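Local coordinates for hydratase ChsH2 (Mycobacterium tuberculosis SUMu008, PDB 4W78), which forms a complex with ChsH1 that probably acts as a MaoC-like enoyl-CoA hydratase in the breakdown of cholesterol, at residues 101-109 and 119-127; 6-14 and 58-66. One frame throughout, in Å; residues are numbered along the deposited sequence.

Contact 1 of 2, residues 101-109 and 119-127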
ATOM      1  N   ASP F 101      -2.826  31.674  25.518  1.00 61.05           N
ATOM      2  CA  ASP F 101      -1.397  31.947  25.352  1.00 61.80           C
ATOM      3  C   ASP F 101      -0.722  31.063  24.298  1.00 59.71           C
ATOM      4  O   ASP F 101       0.119  30.222  24.628  1.00 58.61           O
ATOM      5  CB  ASP F 101      -0.668  31.820  26.692  1.00 62.87           C
ATOM      6  N   GLY F 102      -1.098  31.262  23.038  1.00 56.89           N
ATOM      7  CA  GLY F 102      -0.501  30.539  21.927  1.00 54.26           C
ATOM      8  C   GLY F 102      -1.095  29.149  21.699  1.00 47.55           C
ATOM      9  O   GLY F 102      -1.038  28.606  20.584  1.00 45.00           O
ATOM     10  N   LEU F 103      -1.673  28.605  22.758  1.00 44.01           N
ATOM     11  CA  LEU F 103      -2.224  27.252  22.727  1.00 38.62           C
ATOM     12  C   LEU F 103      -3.729  27.293  22.436  1.00 36.25           C
ATOM     13  O   LEU F 103      -4.496  27.916  23.159  1.00 38.11           O
ATOM     14  CB  LEU F 103      -1.957  26.571  24.067  1.00 41.24           C
ATOM     15  CG  LEU F 103      -2.459  25.146  24.263  1.00 39.59           C
ATOM     16  CD1 LEU F 103      -1.762  24.199  23.305  1.00 39.37           C
ATOM     17  CD2 LEU F 103      -2.227  24.728  25.711  1.00 42.76           C
ATOM     18  N   ILE F 104      -4.120  26.609  21.367  1.00 32.79           N
ATOM     19  CA  ILE F 104      -5.487  26.678  20.868  1.00 31.06           C
ATOM     20  C   ILE F 104      -6.114  25.304  20.970  1.00 26.90           C
ATOM     21  O   ILE F 104      -5.440  24.304  20.757  1.00 25.05           O
ATOM     22  CB  ILE F 104      -5.481  27.118  19.393  1.00 31.63           C
ATOM     23  CG1 ILE F 104      -4.934  28.538  19.287  1.00 38.40           C
ATOM     24  CG2 ILE F 104      -6.870  27.039  18.771  1.00 29.62           C
ATOM     25  CD1 ILE F 104      -4.116  28.785  18.066  1.00 44.31           C
ATOM     26  N   THR F 105      -7.394  25.267  21.303  1.00 26.39           N
ATOM     27  CA  THR F 105      -8.156  24.028  21.259  1.00 23.33           C
ATOM     28  C   THR F 105      -9.238  24.126  20.192  1.00 22.16           C
ATOM     29  O   THR F 105      -9.970  25.115  20.120  1.00 24.42           O
ATOM     30  CB  THR F 105      -8.789  23.702  22.622  1.00 24.57           C
ATOM     31  OG1 THR F 105      -7.758  23.647  23.613  1.00 30.76           O
ATOM     32  CG2 THR F 105      -9.490  22.349  22.565  1.00 25.47           C
ATOM     33  N   VAL F 106      -9.314  23.102  19.351  1.00 20.13           N
ATOM     34  CA  VAL F 106     -10.291  23.061  18.279  1.00 18.25           C
ATOM     35  C   VAL F 106     -11.152  21.817  18.419  1.00 16.59           C
ATOM     36  O   VAL F 106     -10.628  20.706  18.586  1.00 18.91           O
ATOM     37  CB  VAL F 106      -9.607  23.010  16.894  1.00 19.10           C
ATOM     38  CG1 VAL F 106     -10.645  22.881  15.792  1.00 19.37           C
ATOM     39  CG2 VAL F 106      -8.743  24.238  16.680  1.00 22.84           C
ATOM     40  N   LYS F 107     -12.469  21.995  18.353  1.00 17.39           N
ATOM     41  CA  LYS F 107     -13.398  20.864  18.299  1.00 17.87           C
ATOM     42  C   LYS F 107     -13.743  20.564  16.855  1.00 19.25           C
ATOM     43  O   LYS F 107     -14.101  21.460  16.096  1.00 21.07           O
ATOM     44  CB  LYS F 107     -14.682  21.161  19.089  1.00 21.29           C
ATOM     45  CG  LYS F 107     -15.699  20.024  18.976  1.00 24.79           C
ATOM     46  CD  LYS F 107     -16.971  20.320  19.733  1.00 32.01           C
ATOM     47  CE  LYS F 107     -17.916  19.129  19.648  1.00 33.53           C
ATOM     48  NZ  LYS F 107     -19.167  19.369  20.408  1.00 39.39           N
ATOM     49  N   VAL F 108     -13.626  19.291  16.478  1.00 16.53           N
ATOM     50  CA  VAL F 108     -13.891  18.865  15.114  1.00 17.97           C
ATOM     51  C   VAL F 108     -14.982  17.807  15.140  1.00 20.01           C
ATOM     52  O   VAL F 108     -14.971  16.925  16.001  1.00 19.32           O
ATOM     53  CB  VAL F 108     -12.605  18.270  14.485  1.00 17.77           C
ATOM     54  CG1 VAL F 108     -12.867  17.752  13.076  1.00 20.90           C
ATOM     55  CG2 VAL F 108     -11.498  19.312  14.458  1.00 20.27           C
ATOM     56  N   VAL F 109     -15.936  17.905  14.217  1.00 17.51           N
ATOM     57  CA  VAL F 109     -16.925  16.839  14.056  1.00 17.71           C
ATOM     58  C   VAL F 109     -17.002  16.450  12.591  1.00 18.25           C
ATOM     59  O   VAL F 109     -17.105  17.303  11.713  1.00 17.28           O
ATOM     60  CB  VAL F 109     -18.328  17.211  14.590  1.00 18.69           C
ATOM     61  CG1 VAL F 109     -19.281  16.034  14.413  1.00 22.48           C
ATOM     62  CG2 VAL F 109     -18.266  17.624  16.052  1.00 21.45           C
ATOM     63  N   THR F 119     -15.881  12.641  16.580  1.00 15.41           N
ATOM     64  CA  THR F 119     -15.877  13.865  17.368  1.00 16.00           C
ATOM     65  C   THR F 119     -14.504  13.968  18.000  1.00 15.33           C
ATOM     66  O   THR F 119     -14.038  13.026  18.667  1.00 15.56           O
ATOM     67  CB  THR F 119     -16.970  13.819  18.442  1.00 19.77           C
ATOM     68  OG1 THR F 119     -18.240  13.636  17.803  1.00 25.49           O
ATOM     69  CG2 THR F 119     -17.004  15.107  19.249  1.00 19.68           C
ATOM     70  N   ALA F 120     -13.827  15.092  17.777  1.00 14.77           N
ATOM     71  CA  ALA F 120     -12.433  15.180  18.182  1.00 15.76           C
ATOM     72  C   ALA F 120     -12.109  16.509  18.825  1.00 16.08           C
ATOM     73  O   ALA F 120     -12.767  17.515  18.579  1.00 17.90           O
ATOM     74  CB  ALA F 120     -11.519  14.947  16.998  1.00 18.50           C
ATOM     75  N   THR F 121     -11.091  16.478  19.665  1.00 15.32           N
ATOM     76  CA  THR F 121     -10.566  17.680  20.302  1.00 16.69           C
ATOM     77  C   THR F 121      -9.082  17.729  19.971  1.00 17.31           C
ATOM     78  O   THR F 121      -8.352  16.755  20.183  1.00 17.98           O
ATOM     79  CB  THR F 121     -10.776  17.648  21.831  1.00 23.38           C
ATOM     80  OG1 THR F 121     -12.176  17.565  22.127  1.00 31.48           O
ATOM     81  CG2 THR F 121     -10.228  18.903  22.455  1.00 23.35           C
ATOM     82  N   VAL F 122      -8.637  18.853  19.412  1.00 15.80           N
ATOM     83  CA  VAL F 122      -7.260  18.990  18.970  1.00 15.74           C
ATOM     84  C   VAL F 122      -6.625  20.181  19.680  1.00 17.39           C
ATOM     85  O   VAL F 122      -7.208  21.265  19.717  1.00 19.85           O
ATOM     86  CB  VAL F 122      -7.192  19.239  17.457  1.00 16.03           C
ATOM     87  CG1 VAL F 122      -5.744  19.343  16.973  1.00 15.69           C
ATOM     88  CG2 VAL F 122      -7.942  18.134  16.706  1.00 17.01           C
ATOM     89  N   GLU F 123      -5.446  19.972  20.253  1.00 17.33           N
ATOM     90  CA  GLU F 123      -4.698  21.061  20.876  1.00 19.62           C
ATOM     91  C   GLU F 123      -3.484  21.347  20.012  1.00 18.74           C
ATOM     92  O   GLU F 123      -2.799  20.438  19.571  1.00 16.97           O
ATOM     93  CB  GLU F 123      -4.268  20.687  22.289  1.00 21.39           C
ATOM     94  CG  GLU F 123      -5.431  20.543  23.254  1.00 31.05           C
ATOM     95  CD  GLU F 123      -4.966  20.208  24.654  1.00 37.95           C
ATOM     96  OE1 GLU F 123      -3.811  19.743  24.787  1.00 42.93           O
ATOM     97  OE2 GLU F 123      -5.740  20.412  25.615  1.00 41.98           O
ATOM     98  N   LEU F 124      -3.220  22.620  19.753  1.00 20.51           N
ATOM     99  CA  LEU F 124      -2.123  22.970  18.879  1.00 20.15           C
ATOM    100  C   LEU F 124      -1.629  24.342  19.267  1.00 23.30           C
ATOM    101  O   LEU F 124      -2.325  25.082  19.955  1.00 25.80           O
ATOM    102  CB  LEU F 124      -2.580  23.010  17.417  1.00 19.08           C
ATOM    103  CG  LEU F 124      -3.559  24.109  16.997  1.00 23.43           C
ATOM    104  CD1 LEU F 124      -3.387  24.432  15.517  1.00 27.52           C
ATOM    105  CD2 LEU F 124      -5.002  23.715  17.279  1.00 26.17           C
ATOM    106  N   SER F 125      -0.421  24.662  18.827  1.00 23.62           N
ATOM    107  CA  SER F 125       0.072  26.026  18.925  1.00 26.93           C
ATOM    108  C   SER F 125       0.142  26.561  17.507  1.00 27.12           C
ATOM    109  O   SER F 125       0.439  25.824  16.566  1.00 24.76           O
ATOM    110  CB  SER F 125       1.448  26.048  19.569  1.00 30.18           C
ATOM    111  OG  SER F 125       2.404  25.514  18.678  1.00 32.54           O
ATOM    112  N   MET F 126      -0.154  27.843  17.343  1.00 30.59           N
ATOM    113  CA  MET F 126      -0.133  28.434  16.023  1.00 34.84           C
ATOM    114  C   MET F 126       0.721  29.684  16.086  1.00 36.56           C
ATOM    115  O   MET F 126       0.808  30.333  17.127  1.00 39.49           O
ATOM    116  CB  MET F 126      -1.549  28.774  15.555  1.00 40.53           C
ATOM    117  CG  MET F 126      -1.711  28.798  14.041  1.00 42.65           C
ATOM    118  SD  MET F 126      -3.369  29.284  13.516  1.00 62.03           S
ATOM    119  CE  MET F 126      -4.365  28.349  14.652  1.00 37.39           C
ATOM    120  N   ARG F 127       1.361  30.010  14.973  1.00 39.10           N
ATOM    121  CA  ARG F 127       2.273  31.139  14.918  1.00 43.06           C
ATOM    122  C   ARG F 127       1.629  32.273  14.141  1.00 48.50           C
ATOM    123  O   ARG F 127       0.699  32.048  13.369  1.00 48.49           O
ATOM    124  CB  ARG F 127       3.566  30.705  14.237  1.00 42.02           C
ATOM    125  CG  ARG F 127       4.763  31.576  14.503  1.00 46.93           C
ATOM    126  CD  ARG F 127       5.919  31.085  13.653  1.00 47.11           C
ATOM    127  NE  ARG F 127       5.595  31.145  12.229  1.00 47.39           N
ATOM    128  CZ  ARG F 127       6.281  30.520  11.278  1.00 43.18           C
ATOM    129  NH1 ARG F 127       7.324  29.768  11.596  1.00 39.18           N
ATOM    130  NH2 ARG F 127       5.914  30.632  10.010  1.00 43.11           N
TER
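The beta hairpin of strands 103-111 and 116-125 brings residues 103-109 and 119-125 together as antiparallel neighbours inside the five-stranded sheet of this hot-dog fold. Ile104 with Leu124, Val106 with Val122 and Val108 with Ala120 are the hydrogen-bonded pairs. Each makes two N-H to C=O bonds. The bond from Ile104 N to Leu124 O is 2.7 Å long and almost straight (176°). The ladder weakens at the open end of the hairpin, away from its turn, where Met126 N makes a weak bond of 3.4 Å to Gly102 O.

The side chains of these pairs form the face that packs against helix 52-67. Leu124 CD2 slants across the neighbouring strand and lies 3.8 Å from Val106 CG2. It gets there because CG sits between the backbone N and the carbonyl carbon (chi1 68°), which turns the isobutyl group over Ile104 O and toward Val106. Ile104 CD1 meets Met126 CE tightly, at 3.5 Å. The Met126 chain is bent at its last torsion (chi3 -43°), and its CB also touches Ile104 CD1.

The other face is more polar. Thr105 and Thr121 meet on a diagonal, CG2 to CG2 at 3.5 Å, since Thr121 lies two residues from Glu123, the residue paired with Thr105. Thr105 OG1 runs beside the aliphatic chain of Glu123, 3.9 Å from CG. The Glu123 carboxylate has its partner on strand 72-80, where OE1 is hydrogen-bonded to Ser75 OG. Lys107 is fully extended and passes Thr119 CG2 with its CE at 4.1 Å.

The alternation therefore makes an amphipathic hairpin. Apolar groups, mostly branched, serve the helix side, threonines and charged residues line most of the other side, and the backbone polar groups of the three hydrogen-bonded pairs satisfy one another.

Contact 2 of 2, residues 6-14 and 58-66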
ATOM      1  N   ALA F   6     -14.035  30.907  16.333  1.00 29.35           N
ATOM      2  CA  ALA F   6     -13.564  30.894  14.950  1.00 29.17           C
ATOM      3  C   ALA F   6     -13.964  29.600  14.256  1.00 27.39           C
ATOM      4  O   ALA F   6     -13.837  28.511  14.818  1.00 27.35           O
ATOM      5  CB  ALA F   6     -12.054  31.095  14.883  1.00 29.43           C
ATOM      6  N   VAL F   7     -14.476  29.728  13.041  1.00 27.64           N
ATOM      7  CA  VAL F   7     -15.002  28.577  12.330  1.00 26.19           C
ATOM      8  C   VAL F   7     -14.003  28.117  11.278  1.00 25.33           C
ATOM      9  O   VAL F   7     -13.390  28.928  10.577  1.00 27.10           O
ATOM     10  CB  VAL F   7     -16.387  28.869  11.700  1.00 31.50           C
ATOM     11  CG1 VAL F   7     -17.384  29.285  12.775  1.00 34.74           C
ATOM     12  CG2 VAL F   7     -16.290  29.959  10.653  1.00 34.85           C
ATOM     13  N   LEU F   8     -13.811  26.808  11.194  1.00 23.53           N
ATOM     14  CA  LEU F   8     -12.925  26.258  10.185  1.00 22.47           C
ATOM     15  C   LEU F   8     -13.739  26.003   8.930  1.00 23.14           C
ATOM     16  O   LEU F   8     -14.944  25.741   9.011  1.00 27.14           O
ATOM     17  CB  LEU F   8     -12.267  24.965  10.689  1.00 20.04           C
ATOM     18  CG  LEU F   8     -11.063  25.106  11.627  1.00 19.73           C
ATOM     19  CD1 LEU F   8     -11.439  25.662  12.995  1.00 20.29           C
ATOM     20  CD2 LEU F   8     -10.386  23.756  11.796  1.00 17.93           C
ATOM     21  N   PRO F   9     -13.104  26.130   7.755  1.00 25.03           N
ATOM     22  CA  PRO F   9     -13.798  25.860   6.497  1.00 26.24           C
ATOM     23  C   PRO F   9     -14.254  24.419   6.471  1.00 26.13           C
ATOM     24  O   PRO F   9     -13.613  23.569   7.079  1.00 25.70           O
ATOM     25  CB  PRO F   9     -12.712  26.092   5.444  1.00 29.63           C
ATOM     26  CG  PRO F   9     -11.763  27.061   6.100  1.00 34.52           C
ATOM     27  CD  PRO F   9     -11.729  26.607   7.533  1.00 28.27           C
ATOM     28  N   GLU F  10     -15.363  24.163   5.796  1.00 27.29           N
ATOM     29  CA  GLU F  10     -15.909  22.820   5.685  1.00 27.85           C
ATOM     30  C   GLU F  10     -14.995  21.961   4.815  1.00 25.96           C
ATOM     31  O   GLU F  10     -14.377  22.463   3.873  1.00 28.66           O
ATOM     32  CB  GLU F  10     -17.300  22.932   5.064  1.00 34.73           C
ATOM     33  CG  GLU F  10     -18.086  21.657   4.963  1.00 33.27           C
ATOM     34  CD  GLU F  10     -19.558  21.920   4.686  1.00 38.29           C
ATOM     35  OE1 GLU F  10     -20.008  21.662   3.550  1.00 44.80           O
ATOM     36  OE2 GLU F  10     -20.267  22.386   5.605  1.00 37.67           O
ATOM     37  N   LEU F  11     -14.884  20.676   5.144  1.00 21.46           N
ATOM     38  CA  LEU F  11     -14.207  19.724   4.260  1.00 22.09           C
ATOM     39  C   LEU F  11     -15.102  18.511   4.028  1.00 21.81           C
ATOM     40  O   LEU F  11     -15.480  17.830   4.978  1.00 22.05           O
ATOM     41  CB  LEU F  11     -12.872  19.273   4.850  1.00 21.99           C
ATOM     42  CG  LEU F  11     -12.170  18.144   4.085  1.00 21.93           C
ATOM     43  CD1 LEU F  11     -11.770  18.589   2.684  1.00 25.81           C
ATOM     44  CD2 LEU F  11     -10.971  17.625   4.873  1.00 23.46           C
ATOM     45  N   LYS F  12     -15.450  18.251   2.771  1.00 22.90           N
ATOM     46  CA  LYS F  12     -16.245  17.072   2.429  1.00 21.88           C
ATOM     47  C   LYS F  12     -15.383  16.028   1.740  1.00 21.97           C
ATOM     48  O   LYS F  12     -14.728  16.314   0.735  1.00 24.22           O
ATOM     49  CB  LYS F  12     -17.419  17.447   1.515  1.00 24.99           C
ATOM     50  CG  LYS F  12     -18.505  18.263   2.181  1.00 28.57           C
ATOM     51  CD  LYS F  12     -19.608  18.618   1.195  1.00 33.81           C
ATOM     52  CE  LYS F  12     -20.150  17.377   0.505  1.00 33.38           C
ATOM     53  NZ  LYS F  12     -21.305  17.716  -0.372  1.00 42.24           N
ATOM     54  N   LEU F  13     -15.407  14.815   2.278  1.00 19.93           N
ATOM     55  CA  LEU F  13     -14.623  13.714   1.734  1.00 18.39           C
ATOM     56  C   LEU F  13     -15.510  12.535   1.370  1.00 20.11           C
ATOM     57  O   LEU F  13     -16.280  12.045   2.196  1.00 21.62           O
ATOM     58  CB  LEU F  13     -13.553  13.280   2.731  1.00 20.25           C
ATOM     59  CG  LEU F  13     -12.454  14.327   2.970  1.00 23.05           C
ATOM     60  CD1 LEU F  13     -11.455  13.834   4.008  1.00 24.18           C
ATOM     61  CD2 LEU F  13     -11.756  14.679   1.675  1.00 24.42           C
ATOM     62  N   TYR F  14     -15.392  12.088   0.126  1.00 20.51           N
ATOM     63  CA  TYR F  14     -16.141  10.937  -0.365  1.00 21.92           C
ATOM     64  C   TYR F  14     -15.344   9.687  -0.068  1.00 21.25           C
ATOM     65  O   TYR F  14     -14.229   9.515  -0.568  1.00 19.55           O
ATOM     66  CB  TYR F  14     -16.350  11.073  -1.870  1.00 22.74           C
ATOM     67  CG  TYR F  14     -17.183   9.984  -2.509  1.00 24.64           C
ATOM     68  CD1 TYR F  14     -18.433   9.647  -2.009  1.00 27.04           C
ATOM     69  CD2 TYR F  14     -16.736   9.326  -3.653  1.00 25.72           C
ATOM     70  CE1 TYR F  14     -19.209   8.666  -2.620  1.00 30.80           C
ATOM     71  CE2 TYR F  14     -17.504   8.343  -4.269  1.00 27.72           C
ATOM     72  CZ  TYR F  14     -18.736   8.020  -3.747  1.00 30.75           C
ATOM     73  OH  TYR F  14     -19.500   7.055  -4.361  1.00 31.05           O
ATOM     74  N   LEU F  58      -6.930  12.327   9.346  1.00 11.44           N
ATOM     75  CA  LEU F  58      -7.853  13.272   8.709  1.00 10.79           C
ATOM     76  C   LEU F  58      -8.178  14.448   9.632  1.00 12.22           C
ATOM     77  O   LEU F  58      -8.265  15.599   9.171  1.00 13.11           O
ATOM     78  CB  LEU F  58      -9.137  12.567   8.276  1.00 12.53           C
ATOM     79  CG  LEU F  58      -8.943  11.601   7.112  1.00 13.06           C
ATOM     80  CD1 LEU F  58     -10.239  10.834   6.871  1.00 15.57           C
ATOM     81  CD2 LEU F  58      -8.512  12.350   5.860  1.00 17.18           C
ATOM     82  N   VAL F  59      -8.373  14.184  10.923  1.00 12.21           N
ATOM     83  CA  VAL F  59      -8.594  15.276  11.881  1.00 10.82           C
ATOM     84  C   VAL F  59      -7.384  16.217  11.903  1.00 13.48           C
ATOM     85  O   VAL F  59      -7.537  17.458  11.908  1.00 12.96           O
ATOM     86  CB  VAL F  59      -8.892  14.724  13.290  1.00 12.78           C
ATOM     87  CG1 VAL F  59      -8.770  15.812  14.344  1.00 16.09           C
ATOM     88  CG2 VAL F  59     -10.280  14.075  13.327  1.00 16.06           C
ATOM     89  N   GLN F  60      -6.185  15.642  11.911  1.00 11.05           N
ATOM     90  CA  GLN F  60      -4.954  16.429  11.814  1.00 11.77           C
ATOM     91  C   GLN F  60      -4.938  17.285  10.563  1.00 12.14           C
ATOM     92  O   GLN F  60      -4.685  18.501  10.642  1.00 13.70           O
ATOM     93  CB  GLN F  60      -3.743  15.495  11.821  1.00 12.44           C
ATOM     94  CG  GLN F  60      -2.409  16.214  11.865  1.00 15.81           C
ATOM     95  CD  GLN F  60      -1.275  15.236  11.903  1.00 20.27           C
ATOM     96  OE1 GLN F  60      -0.745  14.925  12.964  1.00 24.67           O
ATOM     97  NE2 GLN F  60      -0.908  14.729  10.745  1.00 19.05           N
ATOM     98  N   ARG F  61      -5.172  16.664   9.410  1.00 11.16           N
ATOM     99  CA  ARG F  61      -5.186  17.374   8.126  1.00 11.84           C
ATOM    100  C   ARG F  61      -6.198  18.511   8.133  1.00 11.92           C
ATOM    101  O   ARG F  61      -5.903  19.630   7.697  1.00 14.85           O
ATOM    102  CB  ARG F  61      -5.554  16.409   7.006  1.00 12.63           C
ATOM    103  CG  ARG F  61      -5.804  17.129   5.700  1.00 13.58           C
ATOM    104  CD  ARG F  61      -6.433  16.218   4.678  1.00 16.08           C
ATOM    105  NE  ARG F  61      -7.013  17.024   3.612  1.00 17.69           N
ATOM    106  CZ  ARG F  61      -7.695  16.527   2.592  1.00 19.38           C
ATOM    107  NH1 ARG F  61      -7.874  15.211   2.490  1.00 19.55           N
ATOM    108  NH2 ARG F  61      -8.195  17.345   1.675  1.00 21.04           N
ATOM    109  N   TYR F  62      -7.394  18.215   8.625  1.00 12.74           N
ATOM    110  CA  TYR F  62      -8.462  19.211   8.642  1.00 14.30           C
ATOM    111  C   TYR F  62      -8.041  20.475   9.416  1.00 16.15           C
ATOM    112  O   TYR F  62      -8.237  21.613   8.953  1.00 16.65           O
ATOM    113  CB  TYR F  62      -9.720  18.578   9.243  1.00 14.21           C
ATOM    114  CG  TYR F  62     -10.870  19.538   9.301  1.00 14.31           C
ATOM    115  CD1 TYR F  62     -11.423  20.041   8.134  1.00 15.43           C
ATOM    116  CD2 TYR F  62     -11.384  19.970  10.515  1.00 15.21           C
ATOM    117  CE1 TYR F  62     -12.473  20.949   8.176  1.00 18.04           C
ATOM    118  CE2 TYR F  62     -12.439  20.882  10.565  1.00 17.92           C
ATOM    119  CZ  TYR F  62     -12.977  21.359   9.389  1.00 17.21           C
ATOM    120  OH  TYR F  62     -14.021  22.263   9.415  1.00 18.93           O
ATOM    121  N   VAL F  63      -7.439  20.277  10.585  1.00 13.55           N
ATOM    122  CA  VAL F  63      -6.995  21.396  11.411  1.00 12.85           C
ATOM    123  C   VAL F  63      -5.830  22.160  10.778  1.00 13.13           C
ATOM    124  O   VAL F  63      -5.825  23.394  10.776  1.00 14.91           O
ATOM    125  CB  VAL F  63      -6.638  20.936  12.851  1.00 15.23           C
ATOM    126  CG1 VAL F  63      -6.005  22.076  13.649  1.00 20.94           C
ATOM    127  CG2 VAL F  63      -7.877  20.468  13.544  1.00 15.89           C
ATOM    128  N   THR F  64      -4.845  21.439  10.236  1.00 14.49           N
ATOM    129  CA  THR F  64      -3.680  22.112   9.652  1.00 16.29           C
ATOM    130  C   THR F  64      -3.968  22.747   8.293  1.00 17.78           C
ATOM    131  O   THR F  64      -3.293  23.695   7.911  1.00 19.38           O
ATOM    132  CB  THR F  64      -2.435  21.216   9.572  1.00 19.48           C
ATOM    133  OG1 THR F  64      -2.715  20.074   8.747  1.00 16.23           O
ATOM    134  CG2 THR F  64      -2.035  20.755  10.967  1.00 19.42           C
ATOM    135  N   ASP F  65      -4.973  22.240   7.579  1.00 16.97           N
ATOM    136  CA  ASP F  65      -5.455  22.908   6.365  1.00 19.15           C
ATOM    137  C   ASP F  65      -5.832  24.355   6.687  1.00 21.88           C
ATOM    138  O   ASP F  65      -5.586  25.268   5.896  1.00 23.28           O
ATOM    139  CB  ASP F  65      -6.692  22.196   5.792  1.00 21.12           C
ATOM    140  CG  ASP F  65      -6.355  20.952   4.967  1.00 23.56           C
ATOM    141  OD1 ASP F  65      -5.164  20.652   4.753  1.00 21.61           O
ATOM    142  OD2 ASP F  65      -7.314  20.287   4.510  1.00 24.07           O
ATOM    143  N   TRP F  66      -6.441  24.545   7.849  1.00 19.10           N
ATOM    144  CA  TRP F  66      -6.882  25.856   8.317  1.00 18.10           C
ATOM    145  C   TRP F  66      -5.752  26.628   8.997  1.00 19.79           C
ATOM    146  O   TRP F  66      -5.544  27.819   8.731  1.00 22.47           O
ATOM    147  CB  TRP F  66      -8.060  25.661   9.280  1.00 19.17           C
ATOM    148  CG  TRP F  66      -8.429  26.857  10.103  1.00 20.02           C
ATOM    149  CD1 TRP F  66      -9.148  27.954   9.707  1.00 22.93           C
ATOM    150  CD2 TRP F  66      -8.123  27.056  11.483  1.00 20.75           C
ATOM    151  NE1 TRP F  66      -9.293  28.826  10.758  1.00 26.41           N
ATOM    152  CE2 TRP F  66      -8.680  28.291  11.862  1.00 24.35           C
ATOM    153  CE3 TRP F  66      -7.443  26.296  12.443  1.00 20.06           C
ATOM    154  CZ2 TRP F  66      -8.556  28.800  13.155  1.00 27.16           C
ATOM    155  CZ3 TRP F  66      -7.322  26.803  13.724  1.00 23.88           C
ATOM    156  CH2 TRP F  66      -7.880  28.034  14.069  1.00 25.35           C
TER
HETATM  157  O   HOH W   1     -11.345  30.819  10.823  1.00 27.71           O
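Strand 7-14 passes over helix 58-66 at an axis distance of 8.4 Å, with 122° between their N-to-C directions. Leu8, Leu11 and Leu13 point toward the helix.

Leu8 lies between two aromatic residues. Its CG sits over one face of the Trp66 indole in a CH-pi contact, 3.7 Å from the centroid of the five-membered ring. Its CD2 touches Tyr62 CE2 at 3.7 Å. Pro9 CD adds a contact to Trp66 CD1. Tyr62 extends up to the strand with CG anti to its backbone N (chi1 180°), and OH donates to Pro9 O at 2.7 Å. The hydroxyl approaches from above the carbonyl plane, 45° out of it. A water joins the same two elements, accepting from Trp66 NE1 at 2.9 Å and donating to Val7 O.

Leu11 packs its CB against Tyr62 CD1 at 3.7 Å. Its CD2 lies over the centre of the Arg61 guanidinium, 4.1 Å above the plane. The cation makes a weak salt bridge through NE to Asp65, and NH1 bonds Ile39 O of the ChsH1 chain. Leu13 CD1 meets Leu58 CD2 tip to tip at 3.8 Å.

Strand 7-14 is bonded along its backbone to strand 89-100. Helix 52-67 also packs on strands 103-111 and 116-125, through Tyr62, Val63 and Val59, and on ChsH1.

Overall arrangement
Contact 2 comes first along the chain and closes before contact 1 opens. Their centres are 12 Å apart. Both belong to the same antiparallel sheet: strand 7-14 is at one edge, and strand 89-100 separates it from the hairpin of contact 1. Helix 52-67 connects the two contacts. Val59 packs on Val122, Tyr62 and Val63 on Val108, and Trp66 on Met126. The helix is thus wrapped by the sheet from its outer strand to the hairpin, the hot-dog arrangement expected of a MaoC-like protein. The cadmium ion, bound by Asp29 and His34, lies about 14 Å from the Leu58 side chain.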